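Local coordinates for sensor protein (Rhodopseudomonas palustris, PDB 2OOL), which senses light through a bound biliverdin chromophore as a bacteriophytochrome and probably passes the signal on as a histidine kinase, at residues A101-R106 / V306-R311. Sequence-based numbering, arbitrary orientation.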
ATOM      1  N   ALA A 101      12.603  -7.706  -5.174  1.00 72.42           N
ATOM      2  CA  ALA A 101      12.264  -6.749  -4.117  1.00 71.40           C
ATOM      3  C   ALA A 101      13.055  -5.429  -4.203  1.00 71.31           C
ATOM      4  O   ALA A 101      12.607  -4.406  -3.672  1.00 73.32           O
ATOM      5  CB  ALA A 101      12.489  -7.389  -2.773  1.00 72.17           C
ATOM      6  N   ILE A 102      14.180  -5.444  -4.906  1.00 69.48           N
ATOM      7  CA  ILE A 102      15.194  -4.405  -4.794  1.00 68.02           C
ATOM      8  C   ILE A 102      14.783  -3.028  -5.342  1.00 66.27           C
ATOM      9  O   ILE A 102      15.103  -2.017  -4.718  1.00 66.55           O
ATOM     10  CB  ILE A 102      16.557  -4.858  -5.473  1.00 68.48           C
ATOM     11  CG1 ILE A 102      16.572  -4.602  -7.015  1.00 68.99           C
ATOM     12  CG2 ILE A 102      16.899  -6.317  -5.105  1.00 69.45           C
ATOM     13  CD1 ILE A 102      16.869  -5.828  -7.939  1.00 68.50           C
ATOM     14  N   ASN A 103      14.094  -2.976  -6.491  1.00 63.73           N
ATOM     15  CA  ASN A 103      13.845  -1.704  -7.165  1.00 62.31           C
ATOM     16  C   ASN A 103      12.735  -0.941  -6.398  1.00 60.17           C
ATOM     17  O   ASN A 103      11.756  -1.562  -5.936  1.00 58.75           O
ATOM     18  CB  ASN A 103      13.394  -1.895  -8.614  1.00 61.15           C
ATOM     19  CG  ASN A 103      14.554  -2.115  -9.601  1.00 61.44           C
ATOM     20  OD1 ASN A 103      15.697  -1.714  -9.371  1.00 58.57           O
ATOM     21  ND2 ASN A 103      14.242  -2.764 -10.730  1.00 53.28           N
ATOM     22  N   PRO A 104      12.873   0.390  -6.267  1.00 58.20           N
ATOM     23  CA  PRO A 104      13.981   1.249  -6.628  1.00 57.07           C
ATOM     24  C   PRO A 104      15.028   1.281  -5.505  1.00 57.25           C
ATOM     25  O   PRO A 104      14.684   1.053  -4.338  1.00 58.63           O
ATOM     26  CB  PRO A 104      13.295   2.606  -6.791  1.00 57.80           C
ATOM     27  CG  PRO A 104      12.265   2.609  -5.773  1.00 57.06           C
ATOM     28  CD  PRO A 104      11.759   1.191  -5.698  1.00 58.40           C
ATOM     29  N   ILE A 105      16.262   1.600  -5.879  0.50 56.26           N
ATOM     30  CA  ILE A 105      17.376   1.716  -4.971  0.50 55.98           C
ATOM     31  C   ILE A 105      17.768   3.180  -4.937  0.50 55.29           C
ATOM     32  O   ILE A 105      17.885   3.781  -5.987  0.50 54.71           O
ATOM     33  CB  ILE A 105      18.569   0.878  -5.514  0.50 55.87           C
ATOM     34  CG1 ILE A 105      18.131  -0.568  -5.776  0.50 56.09           C
ATOM     35  CG2 ILE A 105      19.748   0.910  -4.551  0.50 55.40           C
ATOM     36  CD1 ILE A 105      18.648  -1.123  -7.084  0.50 56.42           C
ATOM     37  N   ARG A 106      17.981   3.769  -3.761  1.00 55.79           N
ATOM     38  CA  ARG A 106      18.397   5.173  -3.722  1.00 55.98           C
ATOM     39  C   ARG A 106      19.841   5.244  -4.116  1.00 54.37           C
ATOM     40  O   ARG A 106      20.655   4.550  -3.559  1.00 55.19           O
ATOM     41  CB  ARG A 106      18.208   5.808  -2.345  1.00 57.47           C
ATOM     42  CG  ARG A 106      18.610   7.338  -2.316  1.00 57.34           C
ATOM     43  CD  ARG A 106      19.423   7.745  -1.102  1.00 62.31           C
ATOM     44  NE  ARG A 106      19.591   9.189  -1.157  1.00 64.39           N
ATOM     45  CZ  ARG A 106      19.119  10.058  -0.262  1.00 67.96           C
ATOM     46  NH1 ARG A 106      18.462   9.698   0.872  1.00 67.50           N
ATOM     47  NH2 ARG A 106      19.323  11.335  -0.527  1.00 67.02           N
ATOM     48  N   VAL A 306       5.197  10.362 -12.706  1.00 56.37           N
ATOM     49  CA  VAL A 306       4.681   9.546 -11.635  1.00 56.62           C
ATOM     50  C   VAL A 306       5.832   8.664 -11.155  1.00 55.74           C
ATOM     51  O   VAL A 306       6.508   8.001 -11.976  1.00 55.79           O
ATOM     52  CB  VAL A 306       3.449   8.663 -12.129  1.00 57.30           C
ATOM     53  CG1 VAL A 306       2.877   7.812 -10.993  1.00 56.68           C
ATOM     54  CG2 VAL A 306       2.365   9.544 -12.691  1.00 56.43           C
ATOM     55  N   SER A 307       6.125   8.698  -9.853  1.00 54.81           N
ATOM     56  CA  SER A 307       7.345   7.997  -9.333  1.00 55.07           C
ATOM     57  C   SER A 307       7.267   6.483  -9.472  1.00 54.12           C
ATOM     58  O   SER A 307       6.208   5.931  -9.632  1.00 53.83           O
ATOM     59  CB  SER A 307       7.586   8.326  -7.863  1.00 55.03           C
ATOM     60  OG  SER A 307       6.692   7.580  -7.041  1.00 54.90           O
ATOM     61  N   TYR A 308       8.394   5.785  -9.387  1.00 54.94           N
ATOM     62  CA  TYR A 308       8.383   4.357  -9.579  1.00 54.58           C
ATOM     63  C   TYR A 308       7.423   3.651  -8.606  1.00 55.54           C
ATOM     64  O   TYR A 308       6.720   2.692  -8.988  1.00 53.91           O
ATOM     65  CB  TYR A 308       9.767   3.814  -9.368  1.00 56.75           C
ATOM     66  CG  TYR A 308       9.968   2.411  -9.852  1.00 57.34           C
ATOM     67  CD1 TYR A 308      10.189   2.156 -11.190  1.00 58.61           C
ATOM     68  CD2 TYR A 308       9.961   1.353  -8.973  1.00 57.99           C
ATOM     69  CE1 TYR A 308      10.406   0.868 -11.637  1.00 58.57           C
ATOM     70  CE2 TYR A 308      10.183   0.062  -9.409  1.00 56.80           C
ATOM     71  CZ  TYR A 308      10.387  -0.172 -10.736  1.00 57.82           C
ATOM     72  OH  TYR A 308      10.613  -1.460 -11.188  1.00 61.46           O
ATOM     73  N   GLU A 309       7.442   4.094  -7.343  1.00 54.60           N
ATOM     74  CA  GLU A 309       6.667   3.480  -6.294  1.00 54.95           C
ATOM     75  C   GLU A 309       5.155   3.696  -6.528  1.00 55.24           C
ATOM     76  O   GLU A 309       4.369   2.792  -6.259  1.00 55.50           O
ATOM     77  CB  GLU A 309       7.051   4.040  -4.896  1.00 55.66           C
ATOM     78  CG  GLU A 309       8.497   3.753  -4.421  1.00 56.69           C
ATOM     79  CD  GLU A 309       9.479   4.884  -4.737  1.00 59.81           C
ATOM     80  OE1 GLU A 309       9.311   5.553  -5.790  1.00 58.76           O
ATOM     81  OE2 GLU A 309      10.413   5.109  -3.917  1.00 62.65           O
ATOM     82  N   VAL A 310       4.761   4.861  -7.042  1.00 54.23           N
ATOM     83  CA  VAL A 310       3.372   5.073  -7.418  1.00 54.21           C
ATOM     84  C   VAL A 310       2.937   4.160  -8.570  1.00 54.40           C
ATOM     85  O   VAL A 310       1.807   3.642  -8.562  1.00 53.87           O
ATOM     86  CB  VAL A 310       3.041   6.542  -7.691  1.00 54.33           C
ATOM     87  CG1 VAL A 310       1.583   6.681  -8.219  1.00 54.13           C
ATOM     88  CG2 VAL A 310       3.190   7.368  -6.375  1.00 53.80           C
ATOM     89  N   ARG A 311       3.835   3.925  -9.522  1.00 54.30           N
ATOM     90  CA  ARG A 311       3.602   2.997 -10.627  1.00 54.30           C
ATOM     91  C   ARG A 311       3.485   1.582 -10.133  1.00 54.48           C
ATOM     92  O   ARG A 311       2.621   0.851 -10.626  1.00 56.29           O
ATOM     93  CB  ARG A 311       4.654   3.159 -11.759  1.00 54.29           C
ATOM     94  CG  ARG A 311       4.668   4.614 -12.278  1.00 55.08           C
ATOM     95  CD  ARG A 311       5.319   4.918 -13.613  1.00 56.23           C
ATOM     96  NE  ARG A 311       6.580   4.265 -13.918  1.00 57.42           N
ATOM     97  CZ  ARG A 311       7.794   4.730 -13.589  1.00 59.77           C
ATOM     98  NH1 ARG A 311       7.950   5.824 -12.839  1.00 58.85           N
ATOM     99  NH2 ARG A 311       8.866   4.080 -13.985  1.00 57.10           N
TER
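The ring of Tyr308 lies against Pro104 and the side chain of Asn103, meeting both obliquely along its CD2-CE2 side. Its CD2 sits 3.7 Å from Pro104 CD, the one apolar pair of side chains across the contact. Farther out, Tyr308 OH rests 3.8 Å from Asn103 CB. The ring reaches this far because CG of Tyr308 stands anti to the backbone N (chi1 -166°), which carries the phenol from the helix toward the turn. Asn103 turns its amide plane 80° to the ring and does not bond to the phenol; its ND2 donates to Leu122 O on strand 114-125, fixing the amide. Tyr308 also touches Ile121 of that strand.

The peptide bond between Asn103 and Pro104 is cis, and the turn it forms leads directly into strand 105-111, an outermost strand of the PAS-domain sheet. Helix 308-332, by contrast, belongs to the GAF part of the chromophore-binding domain, so its first turn docks beside the PAS sheet at the interface of the two domains. Ser307 is the N-cap of this helix: its OG accepts a weak bond from Val310 N (3.3 Å) and also pairs with Asp137. Arg311, one turn on, gives NH1 to Val306 O at 2.8 Å, with the acceptor close to the guanidinium plane, while its NH2 forms a salt bridge with Glu134 of the PAS strand 128-134.

Glu309 completes the contact at the CG corner of the proline ring. A bend at chi2 (94°) brings its carboxylate over to the proline, where OE2 lies 3.6 Å from Pro104 CG in a van der Waals approach, and the same side chain packs on Arg150 of the second subunit.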